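Local coordinates for protein glycoside hydrolase YxiA (Bacillus licheniformis, PDB 3LV4) that probably hydrolyses alpha-1,5-linked L-arabinan as a calcium-binding member of glycoside hydrolase family 43, at residues Ser9-His14 with Met41-Ile46; Lys118-Phe123 with Thr179-Pro184; Gly195-Ile200 with Gly259-Asp264. All coordinates share one frame; numbering follows the deposited sequence.

Family 43 enzymes are five-bladed beta-propellers, and the three contacts tie loops to blades or to one another round this ring. In chain order, interaction 1 pairs the loop before strand 17-21 with the residues leading into strand 44-47 and its start, both strands outermost in the first four-stranded antiparallel sheet. Interaction 2 joins the sheet ending in strand 118-126 to the next, through the loop between strands 170-175 and 190-193. Interaction 3 fastens the segment leading into strand 200-208 to the loop before helix 264-267. Their centres lie about 29 to 33 Å apart without touching; interactions 1 and 3 are on opposite sides of the chain's centre, each bordering a predicted catalytic acid in sequence.

Interaction 1 (Ser9-His14 with Met41-Ile46); sequences SEVTVH and MNWTQI
Backbone pairing opens the contact at S9, whose N donates to M41 O at 3.1 Å and whose O accepts from W43 N at 3.0 Å, a single bridge opposite N42 in the parallel pattern. Beyond it the two chains diverge.

Polar side chains continue the pairing. S9 OG donates to N42 OD1 at 2.8 Å, in the carbonyl plane and on a lone pair. Farther along, the Q45 amide imitates a neighbouring strand: OE1 receives T12 N at 3.0 Å in a nearly straight bond (172°), while NE2 reaches T12 O at 3.0 Å from above the carbonyl plane. Q45 reaches across because CG is anti to the backbone N and the chain then bends at chi2 (89°). NE2 also serves S47 O.

In this propeller fold, the arrangement lays the N-terminal segment beside strand 44-47, outermost in the first sheet with 17-21, while V11 pairs through its backbone with V320 of strand 319-327, in the sheet from 285-296 to 333-335.

Apolar contact centres on V11, whose two methyls straddle W43 CB, CG1 at 3.5 Å, with the side chains crossing at about a right angle. A water donates to both E10 O and W43 O.

Interaction 2 (Lys118-Phe123 with Thr179-Pro184); sequences KNKGIF and TGFPLP
The phenyl ring of F181 is turned edge-on to a bulged strand, so that its rim meets backbone carbonyls: CZ lies 3.5 Å from K120 O, and G121 O is also near the ring plane. K120 and G121 both face L107, which makes this a classic beta bulge.

The same rim, a little farther round, meets a second phenylalanine. F181 CD1 approaches F123 CD2 at 3.6 Å, the two ring planes standing at 85° in an oblique pairing. F123 holds its ring here with CG between the backbone N and the carbonyl carbon (chi1 64°), the crowded position, and its opposite ortho carbon, CD1, abuts P182 CD at 3.4 Å. F181 and P182 thus meet the F123 ring from the same side, at CD2 and CD1 respectively.

One charged group closes the far end. K120 runs past F181, with CE 3.9 Å from CE2, bends at chi3, and delivers NZ to T179 O at 2.9 Å, in the carbonyl plane and on a lone pair. The turn that presents this oxygen is itself fixed: T179 OG1 accepts from F181 N at 3.2 Å, an ST turn.

The contact lies at the surface, between two consecutive propeller blades. Strand 118-126 is outermost in its sheet and pairs with strand 103-110, where F123 rests on L105; F123 and P182 both reach M175 of strand 170-175 in the next blade.

Interaction 3 (Gly195-Ile200 with Gly259-Asp264); sequences GNHSRI and GTLFDD
H197 O and F262 N make the backbone bond between the two segments, 2.9 Å long and bent (137°), where both chains turn sharply: H197 and F262 have positive phi, and R199 and D263 each centre an inverse gamma turn.

The main side-chain tie is the salt bridge of R199 with D264. The guanidinium grips the carboxylate side-on, NE giving to D264 OD1 at 3.0 Å and NH2 to OD2 at 2.7 Å, each oxygen using its syn lone pair. With the two planar groups only 20° apart, this paired grip fixes the rotation of both. A bend at chi3 (-66°) brings the guanidinium round to the carboxylate. A water accepts from R199 N and donates to D264 OD1, a further bond that, with the salt bridge, would favour a charged aspartate.

In the propeller, this ties the link between strands 190-193 and 200-208, hence two neighbouring blades, to the loop before helix 264-267, whose N-cap is D263. R199 lies two residues before E201, the predicted proton donor, their side chains about 7 Å apart.

F262 crosses R199 at about a right angle, CB resting 3.8 Å from R199 CG. L261 runs alongside H197 in the same direction, its CD1 3.8 Å from H197 CG. A second water joins the chains by donating to N196 O and T260 OG1 and accepting from D263 N; T260 OG1 also bonds K257 O.

Interaction 1 (Ser9-His14 with Met41-Ile46)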
# COMPACT_ATOMS: atom_id res chain seq x y z
N SER A 9 8.63 -15.20 10.92
CA SER A 9 7.50 -16.10 11.12
C SER A 9 6.36 -15.53 10.30
O SER A 9 5.95 -14.39 10.51
CB SER A 9 7.10 -16.17 12.60
OG SER A 9 8.22 -16.49 13.41
N GLU A 10 5.85 -16.32 9.36
CA GLU A 10 4.95 -15.79 8.34
C GLU A 10 3.49 -15.86 8.74
O GLU A 10 3.07 -16.75 9.49
CB GLU A 10 5.13 -16.54 7.00
CG GLU A 10 6.57 -16.81 6.58
CD GLU A 10 7.38 -15.54 6.31
OE1 GLU A 10 6.85 -14.42 6.47
OE2 GLU A 10 8.56 -15.68 5.93
N VAL A 11 2.71 -14.92 8.22
CA VAL A 11 1.26 -14.96 8.40
C VAL A 11 0.56 -14.63 7.10
O VAL A 11 1.14 -14.08 6.17
CB VAL A 11 0.76 -14.01 9.51
CG1 VAL A 11 1.21 -14.51 10.89
CG2 VAL A 11 1.20 -12.56 9.25
N THR A 12 -0.72 -14.99 7.06
CA THR A 12 -1.53 -14.76 5.88
C THR A 12 -2.64 -13.78 6.24
O THR A 12 -3.56 -14.11 7.00
CB THR A 12 -2.10 -16.10 5.37
OG1 THR A 12 -1.01 -16.97 5.03
CG2 THR A 12 -2.95 -15.88 4.14
N VAL A 13 -2.50 -12.56 5.74
CA VAL A 13 -3.45 -11.49 6.02
C VAL A 13 -3.56 -10.65 4.75
O VAL A 13 -2.66 -9.86 4.45
CB VAL A 13 -3.00 -10.57 7.20
CG1 VAL A 13 -3.99 -9.42 7.41
CG2 VAL A 13 -2.85 -11.37 8.48
N HIS A 14 -4.64 -10.84 4.01
CA HIS A 14 -4.84 -10.10 2.76
C HIS A 14 -5.20 -8.64 3.06
O HIS A 14 -6.01 -8.38 3.96
CB HIS A 14 -5.95 -10.78 1.95
CG HIS A 14 -5.83 -10.58 0.47
ND1 HIS A 14 -5.03 -11.38 -0.33
CD2 HIS A 14 -6.42 -9.69 -0.37
CE1 HIS A 14 -5.13 -10.99 -1.59
NE2 HIS A 14 -5.97 -9.96 -1.64
N MSE A 41 8.81 -8.76 12.06
CA MSE A 41 9.46 -9.88 11.39
C MSE A 41 8.84 -11.20 11.79
O MSE A 41 8.65 -12.09 10.97
CB MSE A 41 10.95 -9.90 11.70
CG MSE A 41 11.67 -8.63 11.30
SE MSE A 41 13.42 -8.56 12.14
CE MSE A 41 14.22 -10.12 11.29
N ASN A 42 8.54 -11.34 13.08
CA ASN A 42 7.94 -12.56 13.57
C ASN A 42 6.49 -12.35 13.95
O ASN A 42 6.18 -11.88 15.05
CB ASN A 42 8.76 -13.13 14.73
CG ASN A 42 10.14 -13.53 14.28
OD1 ASN A 42 10.35 -14.64 13.77
ND2 ASN A 42 11.11 -12.63 14.44
N TRP A 43 5.61 -12.68 13.01
CA TRP A 43 4.18 -12.47 13.20
C TRP A 43 3.50 -13.70 13.77
O TRP A 43 3.92 -14.84 13.52
CB TRP A 43 3.51 -12.09 11.87
CG TRP A 43 3.99 -10.79 11.30
CD1 TRP A 43 5.06 -10.61 10.47
CD2 TRP A 43 3.42 -9.49 11.52
NE1 TRP A 43 5.19 -9.27 10.16
CE2 TRP A 43 4.20 -8.57 10.79
CE3 TRP A 43 2.33 -9.01 12.26
CZ2 TRP A 43 3.93 -7.20 10.78
CZ3 TRP A 43 2.06 -7.65 12.24
CH2 TRP A 43 2.86 -6.75 11.51
N THR A 44 2.45 -13.46 14.55
CA THR A 44 1.60 -14.50 15.07
C THR A 44 0.20 -14.33 14.50
O THR A 44 -0.38 -13.24 14.57
CB THR A 44 1.54 -14.43 16.60
OG1 THR A 44 2.85 -14.69 17.13
CG2 THR A 44 0.56 -15.46 17.16
N GLN A 45 -0.34 -15.38 13.91
CA GLN A 45 -1.68 -15.32 13.35
C GLN A 45 -2.71 -15.28 14.47
O GLN A 45 -2.68 -16.12 15.38
CB GLN A 45 -1.94 -16.52 12.44
CG GLN A 45 -3.19 -16.39 11.59
CD GLN A 45 -2.90 -15.71 10.26
OE1 GLN A 45 -1.92 -16.04 9.59
NE2 GLN A 45 -3.76 -14.77 9.88
N ILE A 46 -3.63 -14.32 14.42
CA ILE A 46 -4.69 -14.23 15.42
C ILE A 46 -6.01 -14.78 14.89
O ILE A 46 -6.71 -15.53 15.59
CB ILE A 46 -4.90 -12.78 15.90
CG1 ILE A 46 -3.65 -12.24 16.59
CG2 ILE A 46 -6.10 -12.69 16.85
CD1 ILE A 46 -3.63 -10.72 16.68
O HOH W 1 7.36 -12.15 8.58
O HOH W 2 3.60 -17.27 12.03

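Interaction 2 (Lys118-Phe123 with Thr179-Pro184)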
# COMPACT_ATOMS: atom_id res chain seq x y z
N LYS A 118 -17.90 -4.24 18.53
CA LYS A 118 -19.36 -4.11 18.56
C LYS A 118 -19.86 -3.13 17.50
O LYS A 118 -19.40 -2.00 17.40
CB LYS A 118 -19.86 -3.70 19.94
CG LYS A 118 -19.71 -4.81 20.97
CD LYS A 118 -20.58 -6.03 20.62
CE LYS A 118 -22.06 -5.67 20.57
NZ LYS A 118 -22.91 -6.84 20.19
N ASN A 119 -20.82 -3.60 16.73
CA ASN A 119 -21.37 -2.85 15.60
C ASN A 119 -22.04 -1.56 16.05
O ASN A 119 -22.85 -1.57 16.99
CB ASN A 119 -22.35 -3.75 14.84
CG ASN A 119 -22.97 -3.07 13.63
OD1 ASN A 119 -24.14 -3.28 13.31
ND2 ASN A 119 -22.18 -2.25 12.96
N LYS A 120 -21.70 -0.45 15.39
CA LYS A 120 -22.37 0.82 15.64
C LYS A 120 -23.25 1.21 14.46
O LYS A 120 -24.02 2.18 14.53
CB LYS A 120 -21.35 1.94 15.90
CG LYS A 120 -20.54 1.74 17.18
CD LYS A 120 -19.68 2.97 17.49
CE LYS A 120 -20.52 4.24 17.62
NZ LYS A 120 -19.68 5.46 17.84
N GLY A 121 -23.13 0.46 13.36
CA GLY A 121 -24.00 0.66 12.21
C GLY A 121 -23.31 0.90 10.88
O GLY A 121 -22.16 1.35 10.82
N ILE A 122 -24.05 0.60 9.81
CA ILE A 122 -23.65 0.92 8.44
C ILE A 122 -23.85 2.41 8.19
O ILE A 122 -24.87 2.98 8.59
CB ILE A 122 -24.54 0.16 7.44
CG1 ILE A 122 -24.35 -1.37 7.61
CG2 ILE A 122 -24.27 0.64 6.01
CD1 ILE A 122 -25.36 -2.22 6.84
N PHE A 123 -22.89 3.04 7.50
CA PHE A 123 -23.02 4.47 7.20
C PHE A 123 -22.80 4.83 5.73
O PHE A 123 -23.00 5.98 5.34
CB PHE A 123 -22.14 5.34 8.13
CG PHE A 123 -20.66 5.11 7.99
CD1 PHE A 123 -19.91 5.81 7.04
CD2 PHE A 123 -20.01 4.20 8.81
CE1 PHE A 123 -18.55 5.60 6.91
CE2 PHE A 123 -18.63 3.98 8.69
CZ PHE A 123 -17.90 4.68 7.75
N THR A 179 -17.63 10.37 17.37
CA THR A 179 -18.48 9.22 17.06
C THR A 179 -17.83 8.26 16.08
O THR A 179 -18.18 7.08 16.03
CB THR A 179 -19.83 9.66 16.46
OG1 THR A 179 -19.60 10.26 15.18
CG2 THR A 179 -20.53 10.64 17.39
N GLY A 180 -16.88 8.77 15.30
CA GLY A 180 -16.22 7.94 14.30
C GLY A 180 -16.98 7.85 12.99
O GLY A 180 -16.52 7.19 12.06
N PHE A 181 -18.13 8.52 12.91
CA PHE A 181 -18.92 8.55 11.67
C PHE A 181 -18.58 9.81 10.86
O PHE A 181 -18.02 10.76 11.39
CB PHE A 181 -20.41 8.56 11.97
CG PHE A 181 -20.94 7.26 12.51
CD1 PHE A 181 -21.10 6.16 11.68
CD2 PHE A 181 -21.30 7.15 13.84
CE1 PHE A 181 -21.60 4.95 12.18
CE2 PHE A 181 -21.81 5.95 14.35
CZ PHE A 181 -21.95 4.85 13.51
N PRO A 182 -18.95 9.82 9.56
CA PRO A 182 -18.71 11.03 8.76
C PRO A 182 -19.49 12.25 9.25
O PRO A 182 -20.62 12.10 9.73
CB PRO A 182 -19.22 10.63 7.37
CG PRO A 182 -19.11 9.13 7.34
CD PRO A 182 -19.47 8.71 8.74
N LEU A 183 -18.89 13.43 9.12
CA LEU A 183 -19.63 14.67 9.37
C LEU A 183 -20.78 14.74 8.37
O LEU A 183 -20.67 14.18 7.29
CB LEU A 183 -18.71 15.90 9.22
CG LEU A 183 -17.49 15.96 10.15
CD1 LEU A 183 -16.66 17.21 9.89
CD2 LEU A 183 -17.91 15.92 11.59
N PRO A 184 -21.87 15.42 8.72
CA PRO A 184 -23.05 15.42 7.84
C PRO A 184 -22.83 16.19 6.54
O PRO A 184 -21.95 17.05 6.47
CB PRO A 184 -24.13 16.13 8.67
CG PRO A 184 -23.56 16.31 10.03
CD PRO A 184 -22.07 16.27 9.91

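Interaction 3 (Gly195-Ile200 with Gly259-Asp264)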
# COMPACT_ATOMS: atom_id res chain seq x y z
N GLY A 195 -12.45 6.89 -11.58
CA GLY A 195 -13.68 7.06 -12.33
C GLY A 195 -13.72 6.03 -13.43
O GLY A 195 -12.68 5.50 -13.83
N ASN A 196 -14.92 5.71 -13.91
CA ASN A 196 -15.08 4.82 -15.05
C ASN A 196 -14.44 3.45 -14.86
O ASN A 196 -13.86 2.89 -15.79
CB ASN A 196 -14.53 5.48 -16.32
CG ASN A 196 -15.28 6.74 -16.69
OD1 ASN A 196 -16.48 6.87 -16.39
ND2 ASN A 196 -14.60 7.69 -17.33
N HIS A 197 -14.56 2.90 -13.65
CA HIS A 197 -14.10 1.54 -13.38
C HIS A 197 -12.59 1.36 -13.63
O HIS A 197 -12.17 0.40 -14.27
CB HIS A 197 -14.93 0.52 -14.18
CG HIS A 197 -16.37 0.47 -13.79
ND1 HIS A 197 -17.36 1.11 -14.51
CD2 HIS A 197 -16.99 -0.15 -12.77
CE1 HIS A 197 -18.53 0.89 -13.94
NE2 HIS A 197 -18.34 0.12 -12.88
N SER A 198 -11.80 2.30 -13.11
CA SER A 198 -10.34 2.20 -13.15
C SER A 198 -9.88 1.19 -12.12
O SER A 198 -10.45 1.11 -11.03
CB SER A 198 -9.71 3.54 -12.78
OG SER A 198 -10.19 4.58 -13.59
N ARG A 199 -8.82 0.45 -12.43
CA ARG A 199 -8.34 -0.55 -11.49
C ARG A 199 -7.42 0.13 -10.49
O ARG A 199 -6.20 0.04 -10.59
CB ARG A 199 -7.66 -1.71 -12.21
CG ARG A 199 -8.65 -2.45 -13.13
CD ARG A 199 -8.31 -3.94 -13.29
NE ARG A 199 -7.04 -4.12 -13.99
CZ ARG A 199 -6.41 -5.29 -14.09
NH1 ARG A 199 -6.93 -6.37 -13.51
NH2 ARG A 199 -5.27 -5.38 -14.75
N ILE A 200 -8.04 0.83 -9.54
CA ILE A 200 -7.34 1.54 -8.48
C ILE A 200 -8.10 1.30 -7.18
O ILE A 200 -9.31 1.51 -7.12
CB ILE A 200 -7.29 3.06 -8.75
CG1 ILE A 200 -6.74 3.34 -10.16
CG2 ILE A 200 -6.46 3.76 -7.67
CD1 ILE A 200 -6.68 4.82 -10.54
N GLY A 259 -17.11 5.01 -20.84
CA GLY A 259 -17.74 3.87 -21.48
C GLY A 259 -16.91 2.60 -21.47
O GLY A 259 -17.30 1.60 -22.05
N THR A 260 -15.75 2.64 -20.82
CA THR A 260 -14.90 1.46 -20.75
C THR A 260 -14.89 0.88 -19.35
O THR A 260 -15.30 1.54 -18.39
CB THR A 260 -13.44 1.77 -21.17
OG1 THR A 260 -12.81 2.60 -20.17
CG2 THR A 260 -13.40 2.45 -22.54
N LEU A 261 -14.43 -0.37 -19.23
CA LEU A 261 -14.23 -1.01 -17.93
C LEU A 261 -12.78 -1.44 -17.81
O LEU A 261 -12.24 -2.07 -18.73
CB LEU A 261 -15.13 -2.25 -17.81
CG LEU A 261 -16.49 -2.14 -17.12
CD1 LEU A 261 -17.11 -0.77 -17.28
CD2 LEU A 261 -17.43 -3.23 -17.63
N PHE A 262 -12.15 -1.11 -16.69
CA PHE A 262 -10.79 -1.59 -16.39
C PHE A 262 -9.77 -1.17 -17.45
O PHE A 262 -8.91 -1.95 -17.86
CB PHE A 262 -10.81 -3.11 -16.22
CG PHE A 262 -12.01 -3.60 -15.47
CD1 PHE A 262 -12.38 -3.00 -14.27
CD2 PHE A 262 -12.80 -4.62 -15.97
CE1 PHE A 262 -13.49 -3.42 -13.59
CE2 PHE A 262 -13.92 -5.06 -15.28
CZ PHE A 262 -14.27 -4.45 -14.09
N ASP A 263 -9.87 0.08 -17.89
CA ASP A 263 -8.99 0.62 -18.91
C ASP A 263 -7.62 0.91 -18.27
O ASP A 263 -7.39 2.00 -17.75
CB ASP A 263 -9.63 1.88 -19.50
CG ASP A 263 -8.74 2.63 -20.47
OD1 ASP A 263 -7.66 2.11 -20.84
OD2 ASP A 263 -9.14 3.75 -20.87
N ASP A 264 -6.73 -0.09 -18.28
CA ASP A 264 -5.42 0.05 -17.65
C ASP A 264 -4.52 1.00 -18.44
O ASP A 264 -3.67 1.69 -17.87
CB ASP A 264 -4.69 -1.30 -17.55
CG ASP A 264 -5.24 -2.20 -16.45
OD1 ASP A 264 -6.07 -1.78 -15.61
OD2 ASP A 264 -4.80 -3.37 -16.42
O HOH W 3 -11.98 2.03 -17.52
O HOH W 4 -18.04 5.42 -18.13
O HOH W 5 -7.83 0.30 -15.11